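Side-chain contacts in UPF0141 protein yjdB (Campylobacter jejuni subsp. jejuni HB93-13, PDB 4TN0), which transfers phosphoethanolamine to cell-envelope acceptors, probably through a zinc-containing active site in its periplasmic alkaline phosphatase-like domain: residues F86-N89 with Y95-G98; S216-L221 with L286-V291. All coordinates share one frame; numbering follows the deposited sequence.

Overall arrangement
Contact 1 is a surface contact and contact 2 a buried one; their centres lie about 17 Å apart in a single alkaline phosphatase-like domain. In contact 1 a loop residue just ahead of helix 90-96 forms a salt bridge with a lysine at the far end of that helix. Contact 2 joins the central strand 218-224 to helix 281-288 by a tyrosine-serine hydrogen bond. Helix 90-96 ties the two together: Leu286, Phe289 and Val291 pack on it, and Thr97 CG2 meets Val291 CG2 at 3.8 Å. Both helices end in a Schellman motif, yet an ion pair carries the exposed contact, whereas the cross-segment bond of the buried one joins two hydroxyls, with a glutamate-lysine pair beside it.

Contact 1: F86-N89 with Y95-G98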
loop_
_atom_site.group_PDB
_atom_site.type_symbol
_atom_site.label_atom_id
_atom_site.label_comp_id
_atom_site.label_asym_id
_atom_site.label_seq_id
_atom_site.Cartn_x
_atom_site.Cartn_y
_atom_site.Cartn_z
ATOM N N PHE A 86 20.296 -2.791 -8.526
ATOM C CA PHE A 86 20.518 -1.413 -8.141
ATOM C C PHE A 86 20.229 -0.517 -9.367
ATOM O O PHE A 86 21.116 -0.243 -10.191
ATOM C CB PHE A 86 21.947 -1.233 -7.629
ATOM C CG PHE A 86 22.239 0.148 -7.103
ATOM C CD1 PHE A 86 21.339 0.780 -6.246
ATOM C CD2 PHE A 86 23.416 0.801 -7.433
ATOM C CE1 PHE A 86 21.602 2.051 -5.741
ATOM C CE2 PHE A 86 23.690 2.076 -6.930
ATOM C CZ PHE A 86 22.779 2.702 -6.088
ATOM N N GLN A 87 18.975 -0.095 -9.488
ATOM C CA GLN A 87 18.481 0.519 -10.710
ATOM C C GLN A 87 17.252 1.384 -10.439
ATOM O O GLN A 87 16.710 1.359 -9.343
ATOM C CB GLN A 87 18.135 -0.561 -11.729
ATOM C CG GLN A 87 16.880 -1.319 -11.354
ATOM C CD GLN A 87 16.763 -2.645 -12.059
ATOM O OE1 GLN A 87 17.758 -3.346 -12.269
ATOM N NE2 GLN A 87 15.541 -3.005 -12.424
ATOM N N GLU A 88 16.799 2.119 -11.451
ATOM C CA GLU A 88 15.621 2.978 -11.321
ATOM C C GLU A 88 14.371 2.150 -11.026
ATOM O O GLU A 88 14.286 0.992 -11.422
ATOM C CB GLU A 88 15.406 3.805 -12.609
ATOM C CG GLU A 88 16.494 4.841 -12.908
ATOM C CD GLU A 88 16.265 5.606 -14.216
ATOM O OE1 GLU A 88 15.916 4.966 -15.238
ATOM O OE2 GLU A 88 16.447 6.844 -14.226
ATOM N N ASN A 89 13.392 2.752 -10.361
ATOM C CA ASN A 89 12.144 2.057 -10.064
ATOM C C ASN A 89 11.001 2.824 -10.713
ATOM O O ASN A 89 11.236 3.812 -11.388
ATOM C CB ASN A 89 11.924 1.916 -8.532
ATOM C CG ASN A 89 11.879 3.280 -7.798
ATOM O OD1 ASN A 89 10.940 4.063 -7.973
ATOM N ND2 ASN A 89 12.893 3.556 -6.976
ATOM N N TYR A 95 9.058 10.325 -12.377
ATOM C CA TYR A 95 9.739 11.600 -12.149
ATOM C C TYR A 95 10.441 12.117 -13.392
ATOM O O TYR A 95 10.344 13.296 -13.725
ATOM C CB TYR A 95 10.770 11.472 -11.029
ATOM C CG TYR A 95 11.627 12.710 -10.793
ATOM C CD1 TYR A 95 11.272 13.662 -9.841
ATOM C CD2 TYR A 95 12.804 12.916 -11.519
ATOM C CE1 TYR A 95 12.062 14.786 -9.620
ATOM C CE2 TYR A 95 13.593 14.028 -11.308
ATOM C CZ TYR A 95 13.220 14.962 -10.357
ATOM O OH TYR A 95 14.009 16.072 -10.147
ATOM N N LYS A 96 11.157 11.232 -14.073
ATOM C CA LYS A 96 11.933 11.631 -15.233
ATOM C C LYS A 96 11.017 11.915 -16.418
ATOM O O LYS A 96 11.435 12.504 -17.408
ATOM C CB LYS A 96 12.981 10.561 -15.564
ATOM C CG LYS A 96 12.451 9.331 -16.256
ATOM C CD LYS A 96 13.567 8.322 -16.464
ATOM C CE LYS A 96 13.108 7.176 -17.350
ATOM N NZ LYS A 96 14.154 6.133 -17.377
ATOM N N THR A 97 9.757 11.531 -16.270
ATOM C CA THR A 97 8.754 11.643 -17.315
ATOM C C THR A 97 7.830 12.847 -16.976
ATOM O O THR A 97 6.790 13.094 -17.596
ATOM C CB THR A 97 8.040 10.275 -17.450
ATOM O OG1 THR A 97 8.843 9.413 -18.267
ATOM C CG2 THR A 97 6.753 10.360 -18.081
ATOM N N GLY A 98 8.256 13.623 -15.983
ATOM C CA GLY A 98 7.631 14.900 -15.689
ATOM C C GLY A 98 6.472 14.886 -14.714
ATOM O O GLY A 98 5.885 15.927 -14.453
#
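The backbones approach no closer than 10.2 Å, from Glu88 CA to Lys96 CA, so two long side chains must span the gap between the loop before helix 90-96 and the end of that helix. The helix is capped at both ends. Asn89 is its N-cap, with OD1 accepting from Met91 N, while Asp92 OD2 takes the NH of Asn89. At the other end Gly98, at positive phi, is the C-prime residue of a Schellman motif, with Val99 N bonded to Leu94 O and Gly98 N to Tyr95 O (3.1 Å).

Across this framework Glu88 and Lys96 form a salt bridge, with Lys96 NZ 3.0 Å from Glu88 OE1. The ammonium comes to the syn side of that oxygen and stands 27° out of the carboxylate plane. The second oxygen is less involved: Glu88 OE2 lies 4.0 Å from Lys96 NZ. Both chains are extended beyond CG, and they meet at about a right angle. For Lys96 the first torsion (chi1 77°) sets CG between the backbone N and the carbonyl carbon, and the straight chain then carries NZ toward the loop.

Ile5, in the N-terminal segment, engages both charged groups: its N donates to Glu88 OE1, and its O accepts from Lys96 NZ. The ion pair therefore joins three pieces of chain at the protein surface. The main chain of Glu88 is also bonded to Lys3. On the lysine side the secondary approach is by methylene, Lys96 CD lying 3.9 Å from Glu88 OE2.

Contact 2: S216-L221 with L286-V291; sequences SYESSL and LGYFNV
Tyr288 extends from the last turn of helix 281-288 to Ser220 on strand 218-224, linking a helix to the central sheet of the alkaline phosphatase-like fold. The nearest CA pair, Ser220 CA and Tyr288 CA, is still 9.6 Å apart, a gap filled by the tyrosine ring.

Leu286 begins the segment, and its carbonyl oxygen serves the helix end. Leu286 O accepts from Phe289 N and Val291 N, which approach from opposite faces of the carbonyl plane. Gly287 O takes the NH of Asn290.

Tyr288 carries the contact. Its CG is anti to the backbone N (chi1 -167°), directing the ring at the strand, where Glu218 and Ser220 both point to helix 281-288. Its hydroxyl ends 2.6 Å from Ser220 OG in a hydrogen bond that either group could donate. The serine oxygen meets the ring at its edge, near the ring plane. Ser220 OG is also bonded to Ser259 OG of the neighbouring antiparallel strand, which extends the hydroxyl chain. Glu218 approaches from the opposite direction, its carboxylate plane 86° from the ring plane, but Glu218 OE1 stays 3.7 Å from Tyr288 OH. The glutamate's salt bridge is to Lys18, whose ammonium also makes a cation-pi contact with Tyr288.

Phe289 follows, one face of its ring meeting Tyr288 CD1, 3.7 Å above the plane and offset toward the rim. Asn290, at positive phi, is the C-prime residue of the Schellman motif. Val291 closes the segment and, like Leu286 and Phe289, packs its side chain on helix 90-96. At the strand end of the tyrosine, Ser220 CB comes alongside the bonded hydroxyl, 3.1 Å from Tyr288 OH.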
loop_
_atom_site.group_PDB
_atom_site.type_symbol
_atom_site.label_atom_id
_atom_site.label_comp_id
_atom_site.label_asym_id
_atom_site.label_seq_id
_atom_site.Cartn_x
_atom_site.Cartn_y
_atom_site.Cartn_z
ATOM N N SER A 216 -11.197 19.437 -8.907
ATOM C CA SER A 216 -10.582 20.095 -10.044
ATOM C C SER A 216 -9.746 19.024 -10.769
ATOM O O SER A 216 -9.296 19.208 -11.898
ATOM C CB SER A 216 -9.730 21.280 -9.587
ATOM O OG SER A 216 -9.036 21.892 -10.663
ATOM N N TYR A 217 -9.548 17.902 -10.072
ATOM C CA TYR A 217 -8.718 16.771 -10.494
ATOM C C TYR A 217 -9.458 15.430 -10.582
ATOM O O TYR A 217 -10.504 15.222 -9.961
ATOM C CB TYR A 217 -7.548 16.590 -9.536
ATOM C CG TYR A 217 -6.479 17.641 -9.608
ATOM C CD1 TYR A 217 -5.343 17.439 -10.382
ATOM C CD2 TYR A 217 -6.585 18.820 -8.887
ATOM C CE1 TYR A 217 -4.345 18.384 -10.443
ATOM C CE2 TYR A 217 -5.588 19.779 -8.942
ATOM C CZ TYR A 217 -4.468 19.553 -9.723
ATOM O OH TYR A 217 -3.467 20.498 -9.782
ATOM N N GLU A 218 -8.882 14.515 -11.353
ATOM C CA GLU A 218 -9.292 13.124 -11.309
ATOM C C GLU A 218 -8.410 12.441 -10.253
ATOM O O GLU A 218 -7.178 12.361 -10.402
ATOM C CB GLU A 218 -9.130 12.455 -12.678
ATOM C CG GLU A 218 -8.712 10.987 -12.610
ATOM C CD GLU A 218 -8.403 10.393 -13.971
ATOM O OE1 GLU A 218 -7.636 9.397 -14.034
ATOM O OE2 GLU A 218 -8.935 10.916 -14.979
ATOM N N SER A 219 -9.038 11.967 -9.180
ATOM C CA SER A 219 -8.285 11.504 -8.018
ATOM C C SER A 219 -8.474 10.016 -7.779
ATOM O O SER A 219 -9.581 9.475 -7.896
ATOM C CB SER A 219 -8.696 12.283 -6.768
ATOM O OG SER A 219 -8.371 13.659 -6.896
ATOM N N SER A 220 -7.376 9.356 -7.439
ATOM C CA SER A 220 -7.433 7.955 -7.061
ATOM C C SER A 220 -6.618 7.671 -5.802
ATOM O O SER A 220 -5.573 8.297 -5.562
ATOM C CB SER A 220 -6.946 7.082 -8.208
ATOM O OG SER A 220 -7.759 7.278 -9.348
ATOM N N LEU A 221 -7.126 6.743 -4.993
ATOM C CA LEU A 221 -6.374 6.170 -3.885
ATOM C C LEU A 221 -6.078 4.693 -4.146
ATOM O O LEU A 221 -6.989 3.900 -4.443
ATOM C CB LEU A 221 -7.131 6.331 -2.569
ATOM C CG LEU A 221 -6.608 5.489 -1.396
ATOM C CD1 LEU A 221 -5.208 5.914 -1.005
ATOM C CD2 LEU A 221 -7.549 5.605 -0.200
ATOM N N LEU A 286 2.842 3.078 -14.082
ATOM C CA LEU A 286 3.174 3.685 -15.359
ATOM C C LEU A 286 1.870 3.992 -16.089
ATOM O O LEU A 286 1.626 5.129 -16.496
ATOM C CB LEU A 286 4.062 2.768 -16.195
ATOM C CG LEU A 286 5.471 2.491 -15.687
ATOM C CD1 LEU A 286 6.357 2.023 -16.824
ATOM C CD2 LEU A 286 6.042 3.730 -15.054
ATOM N N GLY A 287 1.016 2.977 -16.202
ATOM C CA GLY A 287 -0.255 3.107 -16.888
ATOM C C GLY A 287 -1.131 4.250 -16.406
ATOM O O GLY A 287 -1.901 4.828 -17.176
ATOM N N TYR A 288 -1.014 4.588 -15.129
ATOM C CA TYR A 288 -1.906 5.578 -14.551
ATOM C C TYR A 288 -1.599 6.955 -15.091
ATOM O O TYR A 288 -2.509 7.770 -15.271
ATOM C CB TYR A 288 -1.815 5.598 -13.024
ATOM C CG TYR A 288 -2.938 6.389 -12.403
ATOM C CD1 TYR A 288 -2.811 7.756 -12.175
ATOM C CD2 TYR A 288 -4.141 5.773 -12.071
ATOM C CE1 TYR A 288 -3.845 8.486 -11.624
ATOM C CE2 TYR A 288 -5.179 6.494 -11.522
ATOM C CZ TYR A 288 -5.024 7.851 -11.301
ATOM O OH TYR A 288 -6.056 8.573 -10.752
ATOM N N PHE A 289 -0.324 7.231 -15.344
ATOM C CA PHE A 289 0.045 8.541 -15.864
ATOM C C PHE A 289 0.334 8.454 -17.363
ATOM O O PHE A 289 0.944 9.353 -17.936
ATOM C CB PHE A 289 1.242 9.094 -15.093
ATOM C CG PHE A 289 0.926 9.379 -13.666
ATOM C CD1 PHE A 289 0.470 10.627 -13.279
ATOM C CD2 PHE A 289 1.030 8.382 -12.709
ATOM C CE1 PHE A 289 0.152 10.885 -11.960
ATOM C CE2 PHE A 289 0.714 8.638 -11.392
ATOM C CZ PHE A 289 0.273 9.888 -11.018
ATOM N N ASN A 290 -0.189 7.396 -17.988
ATOM C CA ASN A 290 -0.059 7.153 -19.428
ATOM C C ASN A 290 1.377 7.183 -19.944
ATOM O O ASN A 290 1.644 7.766 -20.996
ATOM C CB ASN A 290 -0.890 8.180 -20.214
ATOM C CG ASN A 290 -2.364 8.131 -19.862
ATOM O OD1 ASN A 290 -2.913 9.077 -19.281
ATOM N ND2 ASN A 290 -3.007 7.013 -20.183
ATOM N N VAL A 291 2.306 6.583 -19.204
ATOM C CA VAL A 291 3.700 6.574 -19.645
ATOM C C VAL A 291 3.867 5.614 -20.823
ATOM O O VAL A 291 3.523 4.429 -20.730
ATOM C CB VAL A 291 4.678 6.182 -18.506
ATOM C CG1 VAL A 291 6.090 6.022 -19.047
ATOM C CG2 VAL A 291 4.675 7.242 -17.414
#